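PDB 1UPS: GlcNAc-alpha-1,4-Gal-releasing endo-beta-galactosidase from Clostridium perfringens, which probably hydrolyses internal beta-galactosidic linkages in glycans, releasing the disaccharide GlcNAc-alpha-1,4-Gal, and binds a calcium ion. Local coordinates for residues D231-K236 with P374-T379; F101-I106 with R118-G123; T224-Y229 with G240-E245. All coordinates share one frame; numbering follows the deposited sequence. Where two conformers were deposited one is given.

Contact 1: residues D231-K236 with P374-T379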
loop_
_atom_site.group_PDB
_atom_site.type_symbol
_atom_site.label_atom_id
_atom_site.label_comp_id
_atom_site.label_asym_id
_atom_site.label_seq_id
_atom_site.Cartn_x
_atom_site.Cartn_y
_atom_site.Cartn_z
ATOM N N ASP A 231 1.127 10.374 -6.935
ATOM C CA ASP A 231 1.185 11.817 -7.195
ATOM C C ASP A 231 0.359 12.585 -6.165
ATOM O O ASP A 231 -0.433 13.480 -6.508
ATOM C CB ASP A 231 0.735 12.115 -8.630
ATOM C CG ASP A 231 1.726 11.616 -9.646
ATOM O OD1 ASP A 231 1.395 11.600 -10.852
ATOM O OD2 ASP A 231 2.862 11.212 -9.308
ATOM N N ASN A 232 0.560 12.211 -4.904
ATOM C CA ASN A 232 -0.031 12.888 -3.736
ATOM C C ASN A 232 -1.526 12.689 -3.506
ATOM O O ASN A 232 -2.119 13.420 -2.698
ATOM C CB ASN A 232 0.288 14.404 -3.740
ATOM C CG ASN A 232 1.775 14.689 -3.730
ATOM O OD1 ASN A 232 2.565 13.904 -3.180
ATOM N ND2 ASN A 232 2.175 15.832 -4.323
ATOM N N GLU A 233 -2.141 11.752 -4.232
ATOM C CA GLU A 233 -3.574 11.459 -4.083
ATOM C C GLU A 233 -3.795 10.008 -3.646
ATOM O O GLU A 233 -3.175 9.075 -4.188
ATOM C CB GLU A 233 -4.344 11.721 -5.390
ATOM C CG GLU A 233 -5.849 11.426 -5.269
ATOM C CD GLU A 233 -6.648 11.739 -6.533
ATOM O OE1 GLU A 233 -6.739 10.847 -7.429
ATOM O OE2 GLU A 233 -7.199 12.872 -6.619
ATOM N N LEU A 234 -4.690 9.814 -2.678
ATOM C CA LEU A 234 -4.900 8.461 -2.125
ATOM C C LEU A 234 -5.357 7.471 -3.202
ATOM O O LEU A 234 -6.287 7.767 -3.978
ATOM C CB LEU A 234 -5.916 8.523 -0.975
ATOM C CG LEU A 234 -6.131 7.202 -0.227
ATOM C CD1 LEU A 234 -4.852 6.713 0.465
ATOM C CD2 LEU A 234 -7.262 7.373 0.778
ATOM N N PHE A 235 -4.714 6.296 -3.226
ATOM C CA PHE A 235 -4.888 5.317 -4.308
ATOM C C PHE A 235 -5.330 3.950 -3.758
ATOM O O PHE A 235 -6.124 3.242 -4.406
ATOM C CB PHE A 235 -3.565 5.202 -5.101
ATOM C CG PHE A 235 -3.582 4.184 -6.237
ATOM C CD1 PHE A 235 -4.160 4.495 -7.462
ATOM C CD2 PHE A 235 -2.966 2.946 -6.080
ATOM C CE1 PHE A 235 -4.140 3.563 -8.526
ATOM C CE2 PHE A 235 -2.950 2.002 -7.125
ATOM C CZ PHE A 235 -3.532 2.324 -8.346
ATOM N N LYS A 236 -4.859 3.603 -2.558
ATOM C CA LYS A 236 -5.168 2.299 -1.923
ATOM C C LYS A 236 -5.017 2.390 -0.406
ATOM O O LYS A 236 -4.157 3.118 0.102
ATOM C CB LYS A 236 -4.215 1.215 -2.439
ATOM C CG LYS A 236 -4.556 -0.193 -1.932
ATOM C CD LYS A 236 -3.677 -1.239 -2.554
ATOM C CE LYS A 236 -3.996 -2.668 -2.065
ATOM N NZ LYS A 236 -3.186 -3.713 -2.823
ATOM N N PRO A 374 -10.627 4.127 -2.575
ATOM C CA PRO A 374 -10.361 5.527 -2.920
ATOM C C PRO A 374 -10.572 5.785 -4.406
ATOM O O PRO A 374 -10.157 4.993 -5.270
ATOM C CB PRO A 374 -8.885 5.735 -2.535
ATOM C CG PRO A 374 -8.510 4.566 -1.676
ATOM C CD PRO A 374 -9.427 3.438 -2.062
ATOM N N VAL A 375 -11.208 6.907 -4.701
ATOM C CA VAL A 375 -11.375 7.340 -6.077
ATOM C C VAL A 375 -11.449 8.840 -6.072
ATOM O O VAL A 375 -12.325 9.433 -5.412
ATOM C CB VAL A 375 -12.643 6.717 -6.758
ATOM C CG1 VAL A 375 -13.863 6.848 -5.865
ATOM C CG2 VAL A 375 -12.914 7.364 -8.139
ATOM N N ASP A 376 -10.501 9.456 -6.775
ATOM C CA ASP A 376 -10.611 10.847 -7.122
ATOM C C ASP A 376 -10.759 11.771 -5.902
ATOM O O ASP A 376 -11.385 12.822 -5.998
ATOM C CB ASP A 376 -11.823 10.980 -8.057
ATOM C CG ASP A 376 -11.651 12.032 -9.079
ATOM O OD1 ASP A 376 -12.694 12.499 -9.602
ATOM O OD2 ASP A 376 -10.529 12.460 -9.427
ATOM N N GLY A 377 -10.180 11.375 -4.763
ATOM C CA GLY A 377 -10.248 12.147 -3.532
ATOM C C GLY A 377 -11.400 11.791 -2.602
ATOM O O GLY A 377 -11.518 12.367 -1.503
ATOM N N TYR A 378 -12.230 10.843 -3.037
ATOM C CA TYR A 378 -13.415 10.384 -2.315
ATOM C C TYR A 378 -13.325 8.880 -2.038
ATOM O O TYR A 378 -12.297 8.263 -2.311
ATOM C CB TYR A 378 -14.676 10.722 -3.119
ATOM C CG TYR A 378 -14.916 12.222 -3.252
ATOM C CD1 TYR A 378 -15.827 12.877 -2.419
ATOM C CD2 TYR A 378 -14.224 12.977 -4.203
ATOM C CE1 TYR A 378 -16.041 14.263 -2.535
ATOM C CE2 TYR A 378 -14.426 14.349 -4.326
ATOM C CZ TYR A 378 -15.339 14.983 -3.491
ATOM O OH TYR A 378 -15.543 16.351 -3.634
ATOM N N THR A 379 -14.389 8.310 -1.479
ATOM C CA THR A 379 -14.393 6.918 -1.027
ATOM C C THR A 379 -15.638 6.214 -1.539
ATOM O O THR A 379 -16.748 6.724 -1.367
ATOM C CB THR A 379 -14.411 6.896 0.525
ATOM O OG1 THR A 379 -13.307 7.659 1.030
ATOM C CG2 THR A 379 -14.152 5.492 1.075
HETATM O O HOH W 1 -8.340 9.603 -3.594
#
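Leu-234 and Pro-374 meet in a small surface contact between two parts of the chain: an outer strand of the GH16 beta-sandwich, 233-239, and the hairpin of strands 370-375 and 378-383 in the C-terminal region, which is consistent with a ricin-like beta-trefoil. Pro-374 points its ring at the sandwich strand. Its CG lies 3.8 Å from CG of Leu-234, and the two side chains run slantwise past each other. With the leucine CG anti to the backbone N (chi1 -175°), the branch point itself meets the proline ring, and CD2 packs against the same ring. That ring also reaches over the backbone: Pro-374 CB is 3.6 Å from O of Leu-234, while CG approaches the carbonyl carbon of Phe-235. The Phe-235 side chain turns the other way, to meet Trp-182 within the sandwich, and Phe-235 and Lys-236 together form a classic beta bulge opposite Phe-228.

The hairpin turns through Asp-376 and Gly-377, a type I' turn closed by Tyr-378 N to Val-375 O at 2.8 Å. Gly-377 has a positive phi (92°), in the left-handed backbone region used at this position of such a turn. Its N-H is taken up by a water at 2.8 Å, which in turn donates to O of Leu-234, also at 2.8 Å. Alongside, the extended Glu-233 side chain brings its carboxylate over the turn, with OE2 3.8 Å from Gly-377 N. Glu-233 OE2 is also 4.4 Å from OD2 of Asp-376, a pairing of like charges that the Asp-376 to Arg-297 salt bridge probably eases.

An apolar touch, one water bridge and a pair of neighbouring carboxylates, none of them a direct bond, imply a modest, partly solvent-mediated junction here.

Contact 2: residues F101-I106 with R118-G123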
loop_
_atom_site.group_PDB
_atom_site.type_symbol
_atom_site.label_atom_id
_atom_site.label_comp_id
_atom_site.label_asym_id
_atom_site.label_seq_id
_atom_site.Cartn_x
_atom_site.Cartn_y
_atom_site.Cartn_z
ATOM N N PHE A 101 19.808 -2.607 4.849
ATOM C CA PHE A 101 20.213 -3.454 5.985
ATOM C C PHE A 101 20.993 -4.654 5.440
ATOM O O PHE A 101 21.019 -4.907 4.220
ATOM C CB PHE A 101 18.972 -3.971 6.736
ATOM C CG PHE A 101 18.104 -4.854 5.881
ATOM C CD1 PHE A 101 17.163 -4.290 5.018
ATOM C CD2 PHE A 101 18.300 -6.239 5.868
ATOM C CE1 PHE A 101 16.401 -5.109 4.161
ATOM C CE2 PHE A 101 17.538 -7.068 5.026
ATOM C CZ PHE A 101 16.585 -6.493 4.170
ATOM N N ASP A 102 21.613 -5.396 6.350
ATOM C CA ASP A 102 22.272 -6.657 6.022
ATOM C C ASP A 102 22.186 -7.457 7.307
ATOM O O ASP A 102 22.796 -7.084 8.306
ATOM C CB ASP A 102 23.721 -6.377 5.614
ATOM C CG ASP A 102 24.472 -7.612 5.151
ATOM O OD1 ASP A 102 25.678 -7.455 4.803
ATOM O OD2 ASP A 102 23.972 -8.754 5.093
ATOM N N LYS A 103 21.412 -8.537 7.298
ATOM C CA LYS A 103 21.102 -9.222 8.545
ATOM C C LYS A 103 20.754 -10.681 8.267
ATOM O O LYS A 103 20.039 -10.972 7.306
ATOM C CB LYS A 103 19.942 -8.508 9.282
ATOM C CG LYS A 103 19.685 -9.024 10.717
ATOM C CD LYS A 103 18.715 -8.095 11.455
ATOM C CE LYS A 103 18.491 -8.485 12.928
ATOM N NZ LYS A 103 17.470 -9.557 13.070
ATOM N N SER A 104 21.253 -11.582 9.118
ATOM C CA SER A 104 20.982 -13.017 8.977
ATOM C C SER A 104 19.478 -13.318 8.974
ATOM O O SER A 104 18.703 -12.643 9.657
ATOM C CB SER A 104 21.629 -13.807 10.126
ATOM O OG SER A 104 23.038 -13.864 9.993
ATOM N N TRP A 105 19.092 -14.349 8.217
ATOM C CA TRP A 105 17.753 -14.950 8.249
ATOM C C TRP A 105 16.612 -14.103 7.656
ATOM O O TRP A 105 15.478 -14.576 7.594
ATOM C CB TRP A 105 17.375 -15.381 9.682
ATOM C CG TRP A 105 18.149 -16.563 10.195
ATOM C CD1 TRP A 105 19.098 -16.568 11.177
ATOM C CD2 TRP A 105 18.002 -17.916 9.765
ATOM N NE1 TRP A 105 19.561 -17.847 11.378
ATOM C CE2 TRP A 105 18.906 -18.697 10.523
ATOM C CE3 TRP A 105 17.201 -18.551 8.808
ATOM C CZ2 TRP A 105 19.033 -20.086 10.352
ATOM C CZ3 TRP A 105 17.327 -19.940 8.636
ATOM C CH2 TRP A 105 18.239 -20.684 9.408
ATOM N N ILE A 106 16.907 -12.893 7.185
ATOM C CA ILE A 106 15.821 -12.005 6.739
ATOM C C ILE A 106 15.095 -12.501 5.474
ATOM O O ILE A 106 15.734 -12.785 4.453
ATOM C CB ILE A 106 16.310 -10.553 6.533
ATOM C CG1 ILE A 106 16.841 -9.973 7.860
ATOM C CG2 ILE A 106 15.137 -9.698 6.003
ATOM C CD1 ILE A 106 15.805 -9.993 9.043
ATOM N N ARG A 118 25.721 -13.274 8.884
ATOM C CA ARG A 118 26.122 -11.912 8.517
ATOM C C ARG A 118 26.348 -11.105 9.779
ATOM O O ARG A 118 25.699 -11.346 10.810
ATOM C CB ARG A 118 25.046 -11.203 7.670
ATOM C CG ARG A 118 24.484 -12.003 6.490
ATOM C CD ARG A 118 25.376 -12.104 5.245
ATOM N NE ARG A 118 25.791 -10.811 4.705
ATOM C CZ ARG A 118 26.819 -10.637 3.878
ATOM N NH1 ARG A 118 27.565 -11.681 3.498
ATOM N NH2 ARG A 118 27.122 -9.415 3.440
ATOM N N ASN A 119 27.265 -10.144 9.705
ATOM C CA ASN A 119 27.429 -9.183 10.789
ATOM C C ASN A 119 26.337 -8.137 10.627
ATOM O O ASN A 119 26.323 -7.402 9.642
ATOM C CB ASN A 119 28.812 -8.526 10.755
ATOM C CG ASN A 119 29.943 -9.518 11.015
ATOM O OD1 ASN A 119 29.788 -10.489 11.770
ATOM N ND2 ASN A 119 31.092 -9.271 10.393
ATOM N N GLU A 120 25.418 -8.082 11.586
ATOM C CA GLU A 120 24.246 -7.222 11.450
ATOM C C GLU A 120 24.630 -5.782 11.171
ATOM O O GLU A 120 25.461 -5.190 11.881
ATOM C CB GLU A 120 23.365 -7.327 12.695
ATOM C CG GLU A 120 22.065 -6.534 12.605
ATOM C CD GLU A 120 21.246 -6.608 13.883
ATOM O OE1 GLU A 120 21.571 -7.423 14.788
ATOM O OE2 GLU A 120 20.258 -5.861 13.987
ATOM N N TRP A 121 24.019 -5.225 10.122
ATOM C CA TRP A 121 24.202 -3.819 9.767
ATOM C C TRP A 121 22.855 -3.202 9.365
ATOM O O TRP A 121 22.043 -3.840 8.682
ATOM C CB TRP A 121 25.261 -3.684 8.648
ATOM C CG TRP A 121 25.329 -2.300 8.050
ATOM C CD1 TRP A 121 26.077 -1.231 8.491
ATOM C CD2 TRP A 121 24.608 -1.840 6.907
ATOM N NE1 TRP A 121 25.851 -0.134 7.691
ATOM C CE2 TRP A 121 24.951 -0.478 6.709
ATOM C CE3 TRP A 121 23.706 -2.446 6.011
ATOM C CZ2 TRP A 121 24.434 0.283 5.646
ATOM C CZ3 TRP A 121 23.165 -1.680 4.975
ATOM C CH2 TRP A 121 23.541 -0.331 4.799
ATOM N N ARG A 122 22.608 -1.971 9.813
ATOM C CA ARG A 122 21.332 -1.317 9.570
ATOM C C ARG A 122 21.588 0.089 9.043
ATOM O O ARG A 122 21.949 1.000 9.815
ATOM C CB ARG A 122 20.466 -1.272 10.846
ATOM C CG ARG A 122 20.294 -2.644 11.534
ATOM C CD ARG A 122 19.646 -2.564 12.892
ATOM N NE ARG A 122 18.192 -2.380 12.872
ATOM C CZ ARG A 122 17.310 -3.354 13.097
ATOM N NH1 ARG A 122 16.010 -3.082 13.108
ATOM N NH2 ARG A 122 17.727 -4.608 13.295
ATOM N N GLY A 123 21.428 0.243 7.730
ATOM C CA GLY A 123 21.516 1.541 7.071
ATOM C C GLY A 123 20.342 2.423 7.445
ATOM O O GLY A 123 20.517 3.579 7.883
HETATM O O HOH W 2 22.942 -10.654 11.196
#
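Asp-102 and Arg-118 form the charged pair across this contact. The guanidinium comes side-on, giving NE to OD2 and NH2 to OD1, each at 2.8 Å and each into the syn lone pair. The two flat groups are nearly coplanar, 27° apart. Arg-118 reaches this position because its chain folds back at chi2 and chi3 (-77° and -56°). Within the other segment's end, Glu-120 OE2 takes NH2 of Arg-122, 2.9 Å away, and that same nitrogen also bridges to Asp-155.

Hydrogen bonds make a two-residue antiparallel ladder, 101-102 against 121-122. Asp-102 N meets Trp-121 O at 2.8 Å and Trp-121 N meets Asp-102 O at 2.9 Å; Phe-101 and Arg-122 are the non-hydrogen-bonded pair. Further along, Ser-104 OG accepts the N-H of Arg-118 at 3.0 Å, and a water links Ser-104 N to Arg-118 O. The Lys-103 ammonium bonds to Met-153 O and Asn-158.

Packing fills in around these bonds. Trp-121 turns its ring back beside the partner strand, its CE3 3.5 Å from backbone C of Phe-101. Lys-103 runs alongside Glu-120, CE 3.3 Å from OE2.

The two-pronged Asp-102/Arg-118 salt bridge and the Ser-104 bond thus add side-chain links to the two backbone bonds of so short a ladder, while Glu-120 and Arg-122 pair within their own segment.

Contact 3: residues T224-Y229 with G240-E245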
loop_
_atom_site.group_PDB
_atom_site.type_symbol
_atom_site.label_atom_id
_atom_site.label_comp_id
_atom_site.label_asym_id
_atom_site.label_seq_id
_atom_site.Cartn_x
_atom_site.Cartn_y
_atom_site.Cartn_z
ATOM N N THR A 224 -2.455 2.027 12.544
ATOM C CA THR A 224 -3.793 1.599 12.125
ATOM C C THR A 224 -3.863 0.997 10.714
ATOM O O THR A 224 -4.678 0.089 10.449
ATOM C CB THR A 224 -4.755 2.811 12.220
ATOM O OG1 THR A 224 -4.936 3.140 13.600
ATOM C CG2 THR A 224 -6.170 2.452 11.759
ATOM N N ALA A 225 -3.027 1.504 9.815
ATOM C CA ALA A 225 -3.212 1.224 8.384
ATOM C C ALA A 225 -1.994 1.541 7.537
ATOM O O ALA A 225 -1.061 2.229 7.991
ATOM C CB ALA A 225 -4.440 2.033 7.849
ATOM N N LEU A 226 -2.023 1.024 6.304
ATOM C CA LEU A 226 -1.107 1.397 5.228
ATOM C C LEU A 226 -1.910 2.154 4.172
ATOM O O LEU A 226 -2.891 1.640 3.628
ATOM C CB LEU A 226 -0.469 0.142 4.589
ATOM C CG LEU A 226 0.124 -0.869 5.594
ATOM C CD1 LEU A 226 0.665 -2.074 4.845
ATOM C CD2 LEU A 226 1.221 -0.217 6.426
ATOM N N LYS A 227 -1.487 3.379 3.884
ATOM C CA LYS A 227 -2.197 4.209 2.910
ATOM C C LYS A 227 -1.230 4.568 1.799
ATOM O O LYS A 227 -0.125 5.064 2.062
ATOM C CB LYS A 227 -2.743 5.459 3.605
ATOM C CG LYS A 227 -3.924 5.108 4.505
ATOM C CD LYS A 227 -4.530 6.304 5.196
ATOM C CE LYS A 227 -5.723 5.843 6.068
ATOM N NZ LYS A 227 -6.473 7.038 6.621
ATOM N N PHE A 228 -1.637 4.290 0.559
ATOM C CA PHE A 228 -0.763 4.451 -0.604
ATOM C C PHE A 228 -1.226 5.609 -1.476
ATOM O O PHE A 228 -2.406 5.703 -1.768
ATOM C CB PHE A 228 -0.767 3.147 -1.405
ATOM C CG PHE A 228 -0.277 1.975 -0.605
ATOM C CD1 PHE A 228 1.078 1.666 -0.565
ATOM C CD2 PHE A 228 -1.171 1.219 0.140
ATOM C CE1 PHE A 228 1.544 0.576 0.216
ATOM C CE2 PHE A 228 -0.725 0.130 0.919
ATOM C CZ PHE A 228 0.630 -0.177 0.948
ATOM N N TYR A 229 -0.279 6.465 -1.882
ATOM C CA TYR A 229 -0.568 7.711 -2.606
ATOM C C TYR A 229 0.183 7.764 -3.929
ATOM O O TYR A 229 1.383 7.467 -3.978
ATOM C CB TYR A 229 -0.147 8.931 -1.763
ATOM C CG TYR A 229 -0.896 9.042 -0.466
ATOM C CD1 TYR A 229 -2.045 9.832 -0.371
ATOM C CD2 TYR A 229 -0.470 8.338 0.670
ATOM C CE1 TYR A 229 -2.748 9.915 0.830
ATOM C CE2 TYR A 229 -1.168 8.408 1.855
ATOM C CZ TYR A 229 -2.302 9.209 1.931
ATOM O OH TYR A 229 -3.004 9.278 3.124
ATOM N N GLY A 240 -4.732 -2.419 9.043
ATOM C CA GLY A 240 -3.790 -3.321 9.701
ATOM C C GLY A 240 -2.374 -2.961 9.269
ATOM O O GLY A 240 -2.163 -2.499 8.150
ATOM N N SER A 241 -1.398 -3.129 10.151
ATOM C CA SER A 241 -0.021 -2.741 9.821
ATOM C C SER A 241 0.943 -3.446 10.750
ATOM O O SER A 241 0.573 -3.771 11.889
ATOM C CB SER A 241 0.171 -1.217 9.943
ATOM O OG SER A 241 0.302 -0.816 11.305
ATOM N N PRO A 242 2.166 -3.678 10.275
ATOM C CA PRO A 242 3.211 -4.264 11.117
ATOM C C PRO A 242 3.546 -3.374 12.302
ATOM O O PRO A 242 3.425 -2.151 12.213
ATOM C CB PRO A 242 4.401 -4.379 10.173
ATOM C CG PRO A 242 3.771 -4.406 8.801
ATOM C CD PRO A 242 2.646 -3.412 8.898
ATOM N N ASP A 243 3.941 -3.986 13.414
ATOM C CA ASP A 243 4.265 -3.207 14.613
ATOM C C ASP A 243 5.711 -3.396 15.099
ATOM O O ASP A 243 5.980 -3.563 16.316
ATOM C CB ASP A 243 3.231 -3.472 15.714
ATOM C CG ASP A 243 3.269 -4.897 16.242
ATOM O OD1 ASP A 243 3.799 -5.807 15.561
ATOM O OD2 ASP A 243 2.790 -5.194 17.362
ATOM N N TYR A 244 6.638 -3.360 14.141
ATOM C CA TYR A 244 8.070 -3.548 14.402
ATOM C C TYR A 244 8.847 -2.862 13.296
ATOM O O TYR A 244 8.262 -2.454 12.290
ATOM C CB TYR A 244 8.452 -5.041 14.444
ATOM C CG TYR A 244 7.691 -5.876 13.463
ATOM C CD1 TYR A 244 8.069 -5.927 12.114
ATOM C CD2 TYR A 244 6.569 -6.600 13.870
ATOM C CE1 TYR A 244 7.345 -6.695 11.199
ATOM C CE2 TYR A 244 5.843 -7.376 12.955
ATOM C CZ TYR A 244 6.243 -7.414 11.634
ATOM O OH TYR A 244 5.534 -8.160 10.727
ATOM N N GLU A 245 10.152 -2.733 13.482
ATOM C CA GLU A 245 10.990 -2.049 12.493
ATOM C C GLU A 245 11.094 -2.885 11.225
ATOM O O GLU A 245 11.101 -4.112 11.288
ATOM C CB GLU A 245 12.385 -1.777 13.054
ATOM C CG GLU A 245 12.379 -0.771 14.200
ATOM C CD GLU A 245 13.715 -0.083 14.402
ATOM O OE1 GLU A 245 14.707 -0.473 13.762
ATOM O OE2 GLU A 245 13.770 0.851 15.236
#
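Leu-226 lays its isobutyl group against the start of segment 240-245: CD2 is 3.8 Å from CB of Ser-241, and CG lies equally close to O of Gly-240. With CG anti to the carbonyl carbon (chi1 -49°), the methyl end comes up against the loop, and CD2 also approaches the Pro-242 ring, 4.3 Å from CD. The leucine also touches Met-219 and Trp-221 of the adjacent strand 215-221, and Ile-169 of the facing sheet. That places it between the two sheets of the beta-sandwich characteristic of GH16, and segment 240-245 is the connection leading from strand 233-239 in one sheet to strand 246-254 in the other. The preceding hairpin, 225-230 with 233-239, ends here with a bond from Gly-240 N to Thr-224 O at 2.9 Å. Ser-241 directs its CB at the strand, but its hydroxyl bonds to O of Thr-222. Pro-242 carries the chain onward, its CB 3.8 Å above one face of the Tyr-244 ring, toward the rim, and its carbonyl oxygen accepts the indole N-H of Trp-221.

How the contacts relate
Contacts 1 and 3 share one hairpin of the sandwich. Strands 225-230 and 233-239 are neighbours, and across them Phe-235 N lies 2.8 Å from Phe-228 O, with Lys-236 O equally close to Phe-228 N. Their centres are nonetheless about 17 Å apart, contact 1 facing the C-terminal region and contact 3 sitting where the chain crosses between sheets. Contact 2, on the other side of the chain's centre from contact 1, is centred about 36 Å from it, the nearest atoms being about 21 Å apart. It does reach contact 3, through a salt bridge of 3.0 Å from Arg-122 NH1 to Glu-245 OE1. All three lie away from the calcium site formed by Glu-37, Asn-39, Gly-72 and Asp-272.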